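Local coordinates for protein HD superfamily hydrolase (Clostridium acetobutylicum ATCC 824, PDB 3CCG) that probably hydrolyses P(1),P(4)-bis(5'-adenosyl) tetraphosphate symmetrically to two molecules of ADP, using a pair of iron ions bound in an HD domain, at residues Asp29-Leu34 against Glu123-Ile128. Sequence-based numbering, arbitrary orientation.
Sequences DTAVRL and EKIIYI
Ile125 of helix 121-132 packs its two branches against Ala31 and Leu34 of helix 5-38. From CB, the methyl CG2 leaves anti to the backbone N and reaches the backbone of Ala31, lying 3.7 Å from Ala31 O and the same distance from Ala31 CA, with Leu34 CB next at 3.9 Å. The longer branch starts beside the backbone N (CG1, chi1 -72°) and runs extended from there, bringing CD1 to the carbonyl end of Leu34, 4.1 Å from Leu34 O. Ala31 and Ile125 are the facing pair, their CA atoms 5.8 Å apart. The segment axes approach to 9.1 Å. They are inclined to each other, with an angle of 138° between their N-to-C directions. This helix pair belongs to the all-helical HD domain, whose metal ligands include His23, earlier on helix 5-38, and Asp130, later on helix 121-132. Ile126 connects the packing to that site. Although its CB is directed away from helix 5-38, its CD1 bends back to Ala31 CB, a tight 3.5 Å contact, while its side chain also lies near the iron ligands His52 and His112 and touches Ala48 of helix 42-51. On the other flank, Leu34 and Ile128 cross at about a right angle, Leu34 CD1 meeting Ile128 CG2 at 3.6 Å. Ile132, one turn further along helix 121-132, also meets Leu34, and Thr30 touches it too, while Leu152 of helix 152-170 packs on Ile128.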
ATOM      1  N   ASP A  29      29.687  -2.053  -8.654  1.00 13.66           N
ATOM      2  CA  ASP A  29      30.751  -1.685  -7.696  1.00 14.85           C
ATOM      3  C   ASP A  29      30.179  -1.449  -6.280  1.00 14.34           C
ATOM      4  O   ASP A  29      30.773  -1.806  -5.279  1.00 16.29           O
ATOM      5  CB  ASP A  29      31.493  -0.441  -8.143  1.00 15.11           C
ATOM      6  CG  ASP A  29      32.410  -0.681  -9.328  1.00 17.76           C
ATOM      7  OD1 ASP A  29      32.825  -1.823  -9.581  1.00 19.85           O
ATOM      8  OD2 ASP A  29      32.682   0.345  -9.975  1.00 24.13           O
ATOM      9  N   THR A  30      29.062  -0.741  -6.219  1.00 13.68           N
ATOM     10  CA  THR A  30      28.425  -0.458  -4.948  1.00 13.40           C
ATOM     11  C   THR A  30      27.949  -1.716  -4.243  1.00 13.06           C
ATOM     12  O   THR A  30      28.113  -1.890  -3.022  1.00 14.56           O
ATOM     13  CB  THR A  30      27.236   0.517  -5.140  1.00 14.45           C
ATOM     14  OG1 THR A  30      27.714   1.736  -5.707  1.00 16.29           O
ATOM     15  CG2 THR A  30      26.513   0.788  -3.810  1.00 15.38           C
ATOM     16  N   ALA A  31      27.343  -2.624  -5.010  1.00 12.64           N
ATOM     17  CA  ALA A  31      26.894  -3.909  -4.481  1.00 13.22           C
ATOM     18  C   ALA A  31      28.080  -4.674  -3.908  1.00 13.94           C
ATOM     19  O   ALA A  31      27.991  -5.261  -2.865  1.00 13.97           O
ATOM     20  CB  ALA A  31      26.199  -4.754  -5.572  1.00 12.42           C
ATOM     21  N   VAL A  32      29.206  -4.641  -4.621  1.00 12.23           N
ATOM     22  CA  VAL A  32      30.398  -5.333  -4.140  1.00 14.99           C
ATOM     23  C   VAL A  32      30.892  -4.710  -2.848  1.00 14.51           C
ATOM     24  O   VAL A  32      31.256  -5.428  -1.913  1.00 14.93           O
ATOM     25  CB  VAL A  32      31.470  -5.365  -5.245  1.00 14.07           C
ATOM     26  CG1 VAL A  32      32.855  -5.832  -4.693  1.00 15.93           C
ATOM     27  CG2 VAL A  32      31.040  -6.280  -6.371  1.00 16.09           C
ATOM     28  N   ARG A  33      30.878  -3.380  -2.796  1.00 14.08           N
ATOM     29  CA  ARG A  33      31.329  -2.656  -1.587  1.00 14.14           C
ATOM     30  C   ARG A  33      30.446  -3.035  -0.374  1.00 15.95           C
ATOM     31  O   ARG A  33      30.903  -3.413   0.728  1.00 18.31           O
ATOM     32  CB  ARG A  33      31.329  -1.157  -1.836  1.00 16.61           C
ATOM     33  CG  ARG A  33      31.859  -0.325  -0.660  1.00 17.80           C
ATOM     34  CD  ARG A  33      31.869   1.138  -0.952  1.00 21.38           C
ATOM     35  NE  ARG A  33      30.538   1.672  -1.234  1.00 22.76           N
ATOM     36  CZ  ARG A  33      29.648   1.972  -0.306  1.00 22.01           C
ATOM     37  NH1 ARG A  33      29.908   1.744   0.966  1.00 23.88           N
ATOM     38  NH2 ARG A  33      28.470   2.463  -0.670  1.00 23.02           N
ATOM     39  N   LEU A  34      29.123  -3.042  -0.600  1.00 15.50           N
ATOM     40  CA  LEU A  34      28.214  -3.348   0.477  1.00 14.64           C
ATOM     41  C   LEU A  34      28.336  -4.810   0.898  1.00 12.65           C
ATOM     42  O   LEU A  34      28.149  -5.181   2.057  1.00 16.79           O
ATOM     43  CB  LEU A  34      26.767  -2.988   0.081  1.00 15.12           C
ATOM     44  CG  LEU A  34      26.428  -1.525  -0.063  1.00 14.66           C
ATOM     45  CD1 LEU A  34      25.022  -1.356  -0.665  1.00 17.14           C
ATOM     46  CD2 LEU A  34      26.503  -0.773   1.289  1.00 17.59           C
ATOM     47  N   GLU A 123      19.262  -9.307  -2.004  1.00 12.49           N
ATOM     48  CA  GLU A 123      18.166  -8.505  -2.541  1.00 11.88           C
ATOM     49  C   GLU A 123      18.210  -7.073  -1.997  1.00 10.19           C
ATOM     50  O   GLU A 123      18.038  -6.102  -2.733  1.00 11.44           O
ATOM     51  CB  GLU A 123      16.825  -9.123  -2.174  1.00 10.99           C
ATOM     52  CG  GLU A 123      16.439 -10.352  -2.893  1.00 12.02           C
ATOM     53  CD  GLU A 123      15.155 -10.955  -2.367  1.00 13.15           C
ATOM     54  OE1 GLU A 123      14.110 -10.280  -2.549  1.00 15.89           O
ATOM     55  OE2 GLU A 123      15.183 -12.044  -1.747  1.00 14.74           O
ATOM     56  N   LYS A 124      18.475  -6.930  -0.682  1.00 10.67           N
ATOM     57  CA  LYS A 124      18.547  -5.635  -0.066  1.00 11.87           C
ATOM     58  C   LYS A 124      19.704  -4.771  -0.646  1.00  9.29           C
ATOM     59  O   LYS A 124      19.581  -3.592  -0.884  1.00 12.70           O
ATOM     60  CB  LYS A 124      18.668  -5.715   1.445  1.00 11.80           C
ATOM     61  CG  LYS A 124      17.519  -6.443   2.104  1.00 14.97           C
ATOM     62  CD  LYS A 124      17.690  -6.497   3.615  1.00 16.46           C
ATOM     63  CE  LYS A 124      16.494  -7.180   4.266  1.00 19.58           C
ATOM     64  NZ  LYS A 124      16.711  -7.389   5.747  1.00 18.10           N
ATOM     65  N   ILE A 125      20.874  -5.426  -0.757  1.00 11.11           N
ATOM     66  CA  ILE A 125      22.070  -4.774  -1.290  1.00 12.00           C
ATOM     67  C   ILE A 125      21.815  -4.229  -2.726  1.00 10.76           C
ATOM     68  O   ILE A 125      22.168  -3.075  -3.053  1.00 12.82           O
ATOM     69  CB  ILE A 125      23.256  -5.752  -1.251  1.00 12.82           C
ATOM     70  CG1 ILE A 125      23.711  -5.949   0.199  1.00 13.10           C
ATOM     71  CG2 ILE A 125      24.384  -5.204  -2.091  1.00 13.51           C
ATOM     72  CD1 ILE A 125      24.857  -6.973   0.405  1.00 15.22           C
ATOM     73  N   ILE A 126      21.150  -5.044  -3.572  1.00 11.51           N
ATOM     74  CA  ILE A 126      20.948  -4.650  -4.978  1.00 11.45           C
ATOM     75  C   ILE A 126      19.918  -3.515  -5.023  1.00 11.41           C
ATOM     76  O   ILE A 126      20.101  -2.486  -5.692  1.00 11.37           O
ATOM     77  CB  ILE A 126      20.573  -5.833  -5.878  1.00 12.29           C
ATOM     78  CG1 ILE A 126      21.727  -6.870  -5.869  1.00 12.64           C
ATOM     79  CG2 ILE A 126      20.236  -5.349  -7.277  1.00 12.98           C
ATOM     80  CD1 ILE A 126      23.141  -6.309  -6.137  1.00 11.50           C
ATOM     81  N   TYR A 127      18.864  -3.670  -4.244  1.00 11.93           N
ATOM     82  CA  TYR A 127      17.844  -2.635  -4.172  1.00 12.03           C
ATOM     83  C   TYR A 127      18.436  -1.260  -3.765  1.00 11.24           C
ATOM     84  O   TYR A 127      18.211  -0.236  -4.419  1.00 12.42           O
ATOM     85  CB  TYR A 127      16.702  -3.069  -3.224  1.00 12.04           C
ATOM     86  CG  TYR A 127      15.683  -1.969  -2.979  1.00 13.83           C
ATOM     87  CD1 TYR A 127      15.967  -0.991  -2.060  1.00 14.70           C
ATOM     88  CD2 TYR A 127      14.529  -1.848  -3.741  1.00 12.49           C
ATOM     89  CE1 TYR A 127      15.127   0.043  -1.835  1.00 17.95           C
ATOM     90  CE2 TYR A 127      13.664  -0.781  -3.534  1.00 17.27           C
ATOM     91  CZ  TYR A 127      13.999   0.174  -2.595  1.00 18.41           C
ATOM     92  OH  TYR A 127      13.176   1.260  -2.275  1.00 21.08           O
ATOM     93  N   ILE A 128      19.217  -1.253  -2.693  1.00 11.32           N
ATOM     94  CA  ILE A 128      19.733   0.028  -2.213  1.00 13.30           C
ATOM     95  C   ILE A 128      20.880   0.565  -3.067  1.00 13.12           C
ATOM     96  O   ILE A 128      21.028   1.778  -3.245  1.00 13.43           O
ATOM     97  CB  ILE A 128      20.106  -0.064  -0.710  1.00 12.83           C
ATOM     98  CG1 ILE A 128      19.969   1.325  -0.067  1.00 18.41           C
ATOM     99  CG2 ILE A 128      21.452  -0.696  -0.508  1.00 17.39           C
ATOM    100  CD1 ILE A 128      18.484   1.788   0.108  1.00 16.95           C
TER